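Local atomic coordinates of cytochrome C' (Rhodopseudomonas palustris, PDB entry 1MQV), a protein that binds a high-spin heme c whose iron lacks a sixth ligand, and probably transfers electrons, though its exact function is not known. Residues Ile22-Met25 / Glu29-Trp32; Lys49-Leu54 / Asp80-Leu85; Lys75-Asp80 / His117-Ala122. The protein carries 3 engineered substitutions. All blocks are in the same frame, centred on the assembly; numbering follows the deposited sequence.

Interaction 1: Ile22-Met25 / Glu29-Trp32; sequences IAAM and EAKW. Engineered in segment 29-32: W32 (natural residue Phe).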
# COMPACT_ATOMS: atom_id res chain seq x y z
N ILE A 22 -2.69 12.89 0.54
CA ILE A 22 -3.67 12.68 -0.53
C ILE A 22 -5.08 12.79 0.06
O ILE A 22 -5.94 13.48 -0.49
CB ILE A 22 -3.48 11.31 -1.20
CG1 ILE A 22 -2.23 11.38 -2.11
CG2 ILE A 22 -4.72 10.96 -2.07
CD1 ILE A 22 -1.75 10.02 -2.55
N ALA A 23 -5.31 12.15 1.20
CA ALA A 23 -6.62 12.24 1.82
C ALA A 23 -6.92 13.70 2.17
O ALA A 23 -8.05 14.15 2.05
CB ALA A 23 -6.68 11.37 3.10
N ALA A 24 -5.92 14.45 2.62
CA ALA A 24 -6.14 15.86 2.98
C ALA A 24 -6.56 16.70 1.77
O ALA A 24 -7.41 17.61 1.86
CB ALA A 24 -4.87 16.44 3.67
N MET A 25 -5.97 16.41 0.63
CA MET A 25 -6.35 17.13 -0.58
C MET A 25 -7.78 16.74 -0.97
O MET A 25 -8.59 17.60 -1.29
CB MET A 25 -5.40 16.79 -1.72
CG MET A 25 -4.09 17.53 -1.65
SD MET A 25 -2.89 16.85 -2.79
CE MET A 25 -1.33 17.28 -1.89
N GLU A 29 -8.84 20.01 2.69
CA GLU A 29 -8.15 20.56 3.84
C GLU A 29 -6.68 20.87 3.59
O GLU A 29 -5.97 21.35 4.48
CB GLU A 29 -8.32 19.59 5.02
CG GLU A 29 -9.75 19.11 5.15
CD GLU A 29 -10.04 18.37 6.44
OE1 GLU A 29 -9.14 17.65 6.93
OE2 GLU A 29 -11.17 18.50 6.95
N ALA A 30 -6.22 20.59 2.37
CA ALA A 30 -4.85 20.88 1.95
C ALA A 30 -4.96 21.16 0.48
O ALA A 30 -5.74 20.52 -0.21
CB ALA A 30 -3.90 19.70 2.19
N LYS A 31 -4.20 22.12 -0.01
CA LYS A 31 -4.23 22.50 -1.42
C LYS A 31 -3.50 21.46 -2.27
O LYS A 31 -2.57 20.81 -1.80
CB LYS A 31 -3.53 23.85 -1.62
CG LYS A 31 -3.96 24.99 -0.69
CD LYS A 31 -3.71 24.67 0.78
CE LYS A 31 -2.29 24.15 1.06
NZ LYS A 31 -2.24 23.37 2.34
N TRP A 32 -3.93 21.31 -3.52
CA TRP A 32 -3.29 20.41 -4.47
C TRP A 32 -1.79 20.75 -4.55
O TRP A 32 -1.42 21.93 -4.53
CB TRP A 32 -3.92 20.61 -5.84
CG TRP A 32 -3.09 20.11 -6.94
CD1 TRP A 32 -2.43 20.85 -7.87
CD2 TRP A 32 -2.89 18.73 -7.30
NE1 TRP A 32 -1.83 20.03 -8.79
CE2 TRP A 32 -2.09 18.72 -8.46
CE3 TRP A 32 -3.30 17.51 -6.75
CZ2 TRP A 32 -1.70 17.54 -9.08
CZ3 TRP A 32 -2.91 16.32 -7.38
CH2 TRP A 32 -2.12 16.35 -8.52
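M25, near the C-terminal end of helix 4-27, lies along the backbone of residues 30-32 in the loop that follows. CA starts the row: a CA-H...O contact runs from M25 CA to A30 O at 3.5 Å, with 167° at the hydrogen. M25 CB comes next and sits 4.0 Å from A30 O. CG is anti to the carbonyl carbon (chi1 -79°), and this turns it to face two loop carbonyls. M25 CG meets K31 O at 3.6 Å and A30 O slightly farther off. SD then reaches W32 and touches both CA and CE3. The sulfur approaches the six-membered ring of W32 obliquely, as a Met-aromatic contact. W32 is an engineered residue; Phe is natural here. M25 CE ends the chain 3.7 Å from K31 O. M25 also touches V36 and V37 of helix 34-50 and L102 of helix 99-120. With an alanine here, CG, SD and CE are gone, which is likely to open a gap beside the K31 carbonyl and take the sulfur from the W32 ring.

The backbone closes the other end of the contact. A24 O accepts E29 N at 2.9 Å. It also takes a weak, bent bond from A30 N. Next to these bonds A24 CB and A30 CB meet at 3.7 Å. Outside, E29 and K31 are exposed.

The arrangement is that of a chain folding back at a helix end. A carbonyl near the end of the helix takes an N-H five residues on, and an apolar side chain covers the returning loop. Here the loop joins two helices of a four-helix bundle. The contact lies away from the heme, with the A24 side chain about 14 Å from it.

Interaction 2: Lys49-Leu54 / Asp80-Leu85; sequences KKLPAL and DLFAKL. With HEC (heme c), chain C.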
# COMPACT_ATOMS: atom_id res chain seq x y z
N LYS A 49 6.84 -3.04 -3.84
CA LYS A 49 7.79 -3.91 -4.52
C LYS A 49 8.71 -4.57 -3.48
O LYS A 49 9.32 -5.60 -3.75
CB LYS A 49 8.60 -3.12 -5.52
CG LYS A 49 7.81 -2.74 -6.74
CD LYS A 49 8.58 -1.71 -7.56
CE LYS A 49 8.03 -1.66 -8.98
NZ LYS A 49 8.69 -0.52 -9.68
N LYS A 50 8.75 -4.00 -2.30
CA LYS A 50 9.58 -4.54 -1.23
C LYS A 50 8.83 -5.55 -0.38
O LYS A 50 9.40 -6.55 0.04
CB LYS A 50 10.08 -3.41 -0.33
CG LYS A 50 11.08 -2.48 -0.98
CD LYS A 50 11.52 -1.41 0.02
CE LYS A 50 12.32 -0.32 -0.69
NZ LYS A 50 12.67 0.84 0.18
N LEU A 51 7.53 -5.29 -0.13
CA LEU A 51 6.73 -6.16 0.74
C LEU A 51 6.62 -7.66 0.41
O LEU A 51 6.55 -8.47 1.34
CB LEU A 51 5.33 -5.53 0.98
CG LEU A 51 5.47 -4.25 1.86
CD1 LEU A 51 4.33 -3.23 1.63
CD2 LEU A 51 5.59 -4.65 3.35
N PRO A 52 6.64 -8.06 -0.89
CA PRO A 52 6.55 -9.48 -1.24
C PRO A 52 7.62 -10.35 -0.64
O PRO A 52 7.42 -11.55 -0.49
CB PRO A 52 6.66 -9.47 -2.75
CG PRO A 52 5.88 -8.21 -3.09
CD PRO A 52 6.49 -7.22 -2.10
N ALA A 53 8.76 -9.75 -0.30
CA ALA A 53 9.85 -10.53 0.26
C ALA A 53 9.82 -10.59 1.79
O ALA A 53 10.68 -11.22 2.40
CB ALA A 53 11.17 -9.95 -0.22
N LEU A 54 8.80 -10.02 2.41
CA LEU A 54 8.75 -9.99 3.90
C LEU A 54 7.66 -10.77 4.64
O LEU A 54 7.34 -10.45 5.80
CB LEU A 54 8.71 -8.52 4.33
CG LEU A 54 9.81 -7.65 3.82
CD1 LEU A 54 9.53 -6.20 4.30
CD2 LEU A 54 11.15 -8.12 4.40
N ASP A 80 0.54 -11.12 -5.67
CA ASP A 80 0.06 -10.39 -6.83
C ASP A 80 -0.77 -9.13 -6.52
O ASP A 80 -0.85 -8.22 -7.36
CB ASP A 80 -0.73 -11.35 -7.74
CG ASP A 80 0.18 -12.44 -8.37
OD1 ASP A 80 1.40 -12.46 -8.11
OD2 ASP A 80 -0.31 -13.28 -9.13
N LEU A 81 -1.35 -9.06 -5.32
CA LEU A 81 -2.15 -7.90 -4.95
C LEU A 81 -1.13 -6.79 -4.66
O LEU A 81 -1.42 -5.62 -4.85
CB LEU A 81 -3.02 -8.16 -3.70
CG LEU A 81 -4.48 -7.67 -3.69
CD1 LEU A 81 -4.59 -6.27 -4.29
CD2 LEU A 81 -5.31 -8.65 -4.52
N PHE A 82 0.06 -7.14 -4.17
CA PHE A 82 1.02 -6.07 -3.95
C PHE A 82 1.51 -5.63 -5.33
O PHE A 82 1.78 -4.44 -5.56
CB PHE A 82 2.23 -6.52 -3.14
CG PHE A 82 2.00 -6.47 -1.67
CD1 PHE A 82 1.76 -5.26 -1.03
CD2 PHE A 82 2.14 -7.63 -0.92
CE1 PHE A 82 1.66 -5.20 0.35
CE2 PHE A 82 2.04 -7.57 0.47
CZ PHE A 82 1.80 -6.35 1.10
N ALA A 83 1.65 -6.57 -6.25
CA ALA A 83 2.13 -6.21 -7.59
C ALA A 83 1.07 -5.32 -8.25
O ALA A 83 1.41 -4.39 -9.02
CB ALA A 83 2.36 -7.42 -8.45
N LYS A 84 -0.19 -5.62 -7.97
CA LYS A 84 -1.30 -4.81 -8.51
C LYS A 84 -1.23 -3.39 -7.96
O LYS A 84 -1.33 -2.41 -8.68
CB LYS A 84 -2.66 -5.46 -8.17
CG LYS A 84 -3.89 -4.65 -8.55
CD LYS A 84 -5.16 -5.48 -8.47
CE LYS A 84 -6.37 -4.62 -8.79
NZ LYS A 84 -7.60 -5.32 -8.47
N LEU A 85 -0.99 -3.25 -6.66
CA LEU A 85 -0.90 -1.92 -6.11
C LEU A 85 0.31 -1.18 -6.65
O LEU A 85 0.24 0.01 -6.91
CB LEU A 85 -0.87 -2.00 -4.55
CG LEU A 85 -0.61 -0.66 -3.83
CD1 LEU A 85 -1.71 0.45 -4.14
CD2 LEU A 85 -0.58 -1.03 -2.32
FE HEC C . -1.78 -2.74 4.52
CHA HEC C . -0.79 -3.39 7.67
CHB HEC C . -1.67 0.61 5.20
CHC HEC C . -2.01 -2.03 1.22
CHD HEC C . -1.45 -6.15 3.66
NA HEC C . -1.32 -1.59 6.16
C1A HEC C . -0.93 -2.09 7.37
C2A HEC C . -0.71 -1.01 8.26
C3A HEC C . -0.99 0.18 7.59
C4A HEC C . -1.36 -0.23 6.25
CMA HEC C . -0.98 1.63 7.98
CAA HEC C . -0.33 -1.15 9.73
CBA HEC C . 1.17 -1.18 9.86
CGA HEC C . 1.61 -1.12 11.33
O1A HEC C . 2.01 -0.03 11.76
O2A HEC C . 1.55 -2.15 12.02
NB HEC C . -1.85 -1.10 3.47
C1B HEC C . -1.93 0.22 3.90
C2B HEC C . -2.23 1.17 2.81
C3B HEC C . -2.34 0.43 1.69
C4B HEC C . -2.06 -0.98 2.10
CMB HEC C . -2.43 2.70 3.02
CAB HEC C . -2.66 0.86 0.33
CBB HEC C . -2.02 1.93 -0.31
NC HEC C . -1.67 -3.84 2.83
C1C HEC C . -1.81 -3.38 1.52
C2C HEC C . -1.84 -4.44 0.59
C3C HEC C . -1.71 -5.64 1.24
C4C HEC C . -1.61 -5.21 2.67
CMC HEC C . -2.18 -4.30 -0.93
CAC HEC C . -1.75 -7.03 0.81
CBC HEC C . -1.42 -7.33 -0.59
ND HEC C . -1.25 -4.47 5.44
C1D HEC C . -1.28 -5.78 5.03
C2D HEC C . -1.02 -6.71 6.15
C3D HEC C . -0.85 -5.91 7.25
C4D HEC C . -0.97 -4.52 6.82
CMD HEC C . -0.74 -8.23 5.93
CAD HEC C . -0.46 -6.45 8.71
CBD HEC C . 1.09 -6.36 8.75
CGD HEC C . 1.62 -7.05 10.00
O1D HEC C . 1.01 -6.79 11.05
O2D HEC C . 2.60 -7.82 9.92
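The F82 ring lies between L51 and heme c, with one on each face. On one face L51 CB stands 3.8 Å from the centroid of the F82 ring in a CH-pi contact, 17° off the ring normal. It is offset toward the rim, nearest CZ. L51 CD1 reaches past the rim and meets F82 CE1 at 3.6 Å. L51 runs across F82 almost at right angles. The opposite face receives heme CBC, which lies over the middle of the F82 ring, 3.4 Å above its plane. F82 CG is anti to the carbonyl carbon (chi1 -84°), and this turns the ring inward from helix 75-95, where F82 CE1 comes within 3.5 Å of heme C3C.

P52 packs against the same side chain nearer the backbone. P52 CG meets F82 CB at 4.0 Å. No hydrogen bond links the two segments, so the contact is purely apolar.

L81 and L85, from the same helix as F82, touch the vinyl-derived carbons of the heme. L81 CB meets heme CBC, and L85 CD2 comes 3.9 Å from heme CBB. Behind the contact, L51 rests on L12 and M15 of helix 4-27. F78 adds an edge-to-face ring to F82. In this cytochrome c' four-helix bundle, F82 lines the heme pocket on the face opposite the axial ligand, and L51 backs it from behind.

Interaction 3: Lys75-Asp80 / His117-Ala122; sequences KAKFDD and HDDFRA. With HEC (heme c), chain C.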
# COMPACT_ATOMS: atom_id res chain seq x y z
N LYS A 75 -0.83 -17.65 -1.19
CA LYS A 75 0.30 -16.75 -1.33
C LYS A 75 0.45 -16.09 -2.68
O LYS A 75 0.83 -14.93 -2.73
CB LYS A 75 1.63 -17.44 -0.96
CG LYS A 75 2.78 -16.43 -0.67
CD LYS A 75 2.52 -15.66 0.63
CE LYS A 75 3.61 -14.60 0.91
NZ LYS A 75 4.99 -15.01 0.54
N ALA A 76 0.17 -16.81 -3.77
CA ALA A 76 0.30 -16.22 -5.11
C ALA A 76 -0.64 -15.03 -5.24
O ALA A 76 -0.25 -13.97 -5.76
CB ALA A 76 -0.02 -17.25 -6.18
N LYS A 77 -1.87 -15.19 -4.77
CA LYS A 77 -2.84 -14.11 -4.81
C LYS A 77 -2.39 -12.94 -3.96
O LYS A 77 -2.49 -11.79 -4.39
CB LYS A 77 -4.21 -14.62 -4.33
CG LYS A 77 -5.28 -13.53 -4.12
CD LYS A 77 -6.55 -14.14 -3.54
CE LYS A 77 -7.57 -13.08 -3.17
NZ LYS A 77 -8.70 -13.70 -2.41
N PHE A 78 -1.88 -13.22 -2.75
CA PHE A 78 -1.42 -12.16 -1.86
C PHE A 78 -0.27 -11.40 -2.53
O PHE A 78 -0.34 -10.16 -2.61
CB PHE A 78 -1.00 -12.80 -0.50
CG PHE A 78 -0.32 -11.85 0.46
CD1 PHE A 78 -1.09 -11.03 1.30
CD2 PHE A 78 1.05 -11.86 0.60
CE1 PHE A 78 -0.47 -10.25 2.28
CE2 PHE A 78 1.69 -11.08 1.58
CZ PHE A 78 0.91 -10.27 2.43
N ASP A 79 0.76 -12.11 -3.03
CA ASP A 79 1.90 -11.48 -3.69
C ASP A 79 1.46 -10.60 -4.87
O ASP A 79 1.94 -9.49 -5.06
CB ASP A 79 2.87 -12.51 -4.28
CG ASP A 79 3.63 -13.28 -3.22
OD1 ASP A 79 3.61 -12.89 -2.03
OD2 ASP A 79 4.28 -14.27 -3.61
N ASP A 80 0.54 -11.12 -5.67
CA ASP A 80 0.06 -10.39 -6.83
C ASP A 80 -0.77 -9.13 -6.52
O ASP A 80 -0.85 -8.22 -7.36
CB ASP A 80 -0.73 -11.35 -7.74
CG ASP A 80 0.18 -12.44 -8.37
OD1 ASP A 80 1.40 -12.46 -8.11
OD2 ASP A 80 -0.31 -13.28 -9.13
N HIS A 117 -6.63 -5.99 2.81
CA HIS A 117 -6.95 -6.02 4.25
C HIS A 117 -8.15 -6.91 4.54
O HIS A 117 -8.13 -7.68 5.49
CB HIS A 117 -7.16 -4.59 4.80
CG HIS A 117 -5.92 -3.74 4.73
ND1 HIS A 117 -5.95 -2.37 4.80
CD2 HIS A 117 -4.62 -4.08 4.61
CE1 HIS A 117 -4.72 -1.89 4.72
NE2 HIS A 117 -3.88 -2.92 4.60
N ASP A 118 -9.18 -6.87 3.71
CA ASP A 118 -10.32 -7.71 4.02
C ASP A 118 -10.04 -9.20 4.04
O ASP A 118 -10.76 -9.92 4.73
CB ASP A 118 -11.49 -7.41 3.08
CG ASP A 118 -12.07 -6.02 3.29
OD1 ASP A 118 -11.93 -5.44 4.38
OD2 ASP A 118 -12.70 -5.49 2.35
N ASP A 119 -9.02 -9.68 3.31
CA ASP A 119 -8.70 -11.08 3.31
C ASP A 119 -7.51 -11.49 4.14
O ASP A 119 -7.47 -12.61 4.68
CB ASP A 119 -8.40 -11.60 1.89
CG ASP A 119 -9.67 -11.81 1.02
OD1 ASP A 119 -10.72 -12.16 1.58
OD2 ASP A 119 -9.61 -11.63 -0.22
N PHE A 120 -6.56 -10.59 4.32
CA PHE A 120 -5.28 -10.97 4.93
C PHE A 120 -4.78 -10.19 6.14
O PHE A 120 -3.67 -10.46 6.59
CB PHE A 120 -4.24 -10.87 3.82
CG PHE A 120 -4.57 -11.72 2.61
CD1 PHE A 120 -4.55 -13.10 2.69
CD2 PHE A 120 -4.88 -11.13 1.37
CE1 PHE A 120 -4.84 -13.91 1.56
CE2 PHE A 120 -5.16 -11.93 0.25
CZ PHE A 120 -5.14 -13.32 0.35
N ARG A 121 -5.59 -9.26 6.65
CA ARG A 121 -5.22 -8.45 7.81
C ARG A 121 -6.25 -8.59 8.92
O ARG A 121 -7.43 -8.64 8.67
CB ARG A 121 -5.09 -6.98 7.42
CG ARG A 121 -4.54 -6.07 8.53
CD ARG A 121 -4.80 -4.59 8.17
NE ARG A 121 -4.34 -3.70 9.22
CZ ARG A 121 -4.09 -2.41 9.03
NH1 ARG A 121 -4.26 -1.88 7.83
NH2 ARG A 121 -3.68 -1.65 10.04
N ALA A 122 -5.79 -8.70 10.16
CA ALA A 122 -6.73 -8.80 11.27
C ALA A 122 -7.56 -7.51 11.39
O ALA A 122 -7.07 -6.40 11.13
CB ALA A 122 -5.97 -9.09 12.58
FE HEC C . -1.78 -2.74 4.52
CHA HEC C . -0.79 -3.39 7.67
CHB HEC C . -1.67 0.61 5.20
CHC HEC C . -2.01 -2.03 1.22
CHD HEC C . -1.45 -6.15 3.66
NA HEC C . -1.32 -1.59 6.16
C1A HEC C . -0.93 -2.09 7.37
C2A HEC C . -0.71 -1.01 8.26
C3A HEC C . -0.99 0.18 7.59
C4A HEC C . -1.36 -0.23 6.25
CMA HEC C . -0.98 1.63 7.98
CAA HEC C . -0.33 -1.15 9.73
CBA HEC C . 1.17 -1.18 9.86
CGA HEC C . 1.61 -1.12 11.33
O1A HEC C . 2.01 -0.03 11.76
O2A HEC C . 1.55 -2.15 12.02
NB HEC C . -1.85 -1.10 3.47
C1B HEC C . -1.93 0.22 3.90
C2B HEC C . -2.23 1.17 2.81
C3B HEC C . -2.34 0.43 1.69
C4B HEC C . -2.06 -0.98 2.10
CMB HEC C . -2.43 2.70 3.02
CAB HEC C . -2.66 0.86 0.33
CBB HEC C . -2.02 1.93 -0.31
NC HEC C . -1.67 -3.84 2.83
C1C HEC C . -1.81 -3.38 1.52
C2C HEC C . -1.84 -4.44 0.59
C3C HEC C . -1.71 -5.64 1.24
C4C HEC C . -1.61 -5.21 2.67
CMC HEC C . -2.18 -4.30 -0.93
CAC HEC C . -1.75 -7.03 0.81
CBC HEC C . -1.42 -7.33 -0.59
ND HEC C . -1.25 -4.47 5.44
C1D HEC C . -1.28 -5.78 5.03
C2D HEC C . -1.02 -6.71 6.15
C3D HEC C . -0.85 -5.91 7.25
C4D HEC C . -0.97 -4.52 6.82
CMD HEC C . -0.74 -8.23 5.93
CAD HEC C . -0.46 -6.45 8.71
CBD HEC C . 1.09 -6.36 8.75
CGD HEC C . 1.62 -7.05 10.00
O1D HEC C . 1.01 -6.79 11.05
O2D HEC C . 2.60 -7.82 9.92
O HOH W 1 -10.59 -12.17 -2.48
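F78 and F120 pack edge-to-face where helix 75-95 meets the end of helix 99-120 in the cytochrome c' four-helix bundle. This is the buried part. The edge of F78 points at the face of F120, with planes at 76° and ring centroids 5.3 Å apart. F78 CD1 lies 3.8 Å from F120 CG. D119 CB covers the opposite face of F120. F78 CG is anti to the backbone N (chi1 172°), which carries the ring inward, where CE1 also touches heme CAC. F55 adds another edge-to-face ring to F78.

Beside this core, H117 follows C116 in the heme-binding motif that includes C113, and H117 NE2 binds the heme iron, FE, at 2.1 Å. The guanidinium of R121 lies flat over pyrrole A of the heme, with R121 NH1 3.4 Å from heme C1A.

The outer side is looser and polar. K77 is exposed, and its extended chain passes the edge of F120, K77 CD facing F120 CZ at 4.2 Å. At its tip it forms a salt bridge with D119: K77 NZ reaches D119 OD2 at 3.1 Å, from above the carboxylate plane and 52° out of it.

Overall arrangement
Interactions 2 and 3 are neighbours, with centres about 10 Å apart. Both use helix 75-95, share D80 and touch the heme. Interaction 2 is the buried one: it is wholly apolar and pairs this helix with the 3-10 turn next to helix 34-50. Interaction 3 is partly buried and pairs it with helix 99-120; aromatic packing inside gives way to an ion pair outside. F78 and F82 carry the aromatic packing from one to the other. Interaction 1 is a surface contact on the opposite side of the chain's centre, with its own centre about 27 Å from that of interaction 2. It relies on backbone bonds, a methyl pair and one methionine, and joins a helix to its own following loop.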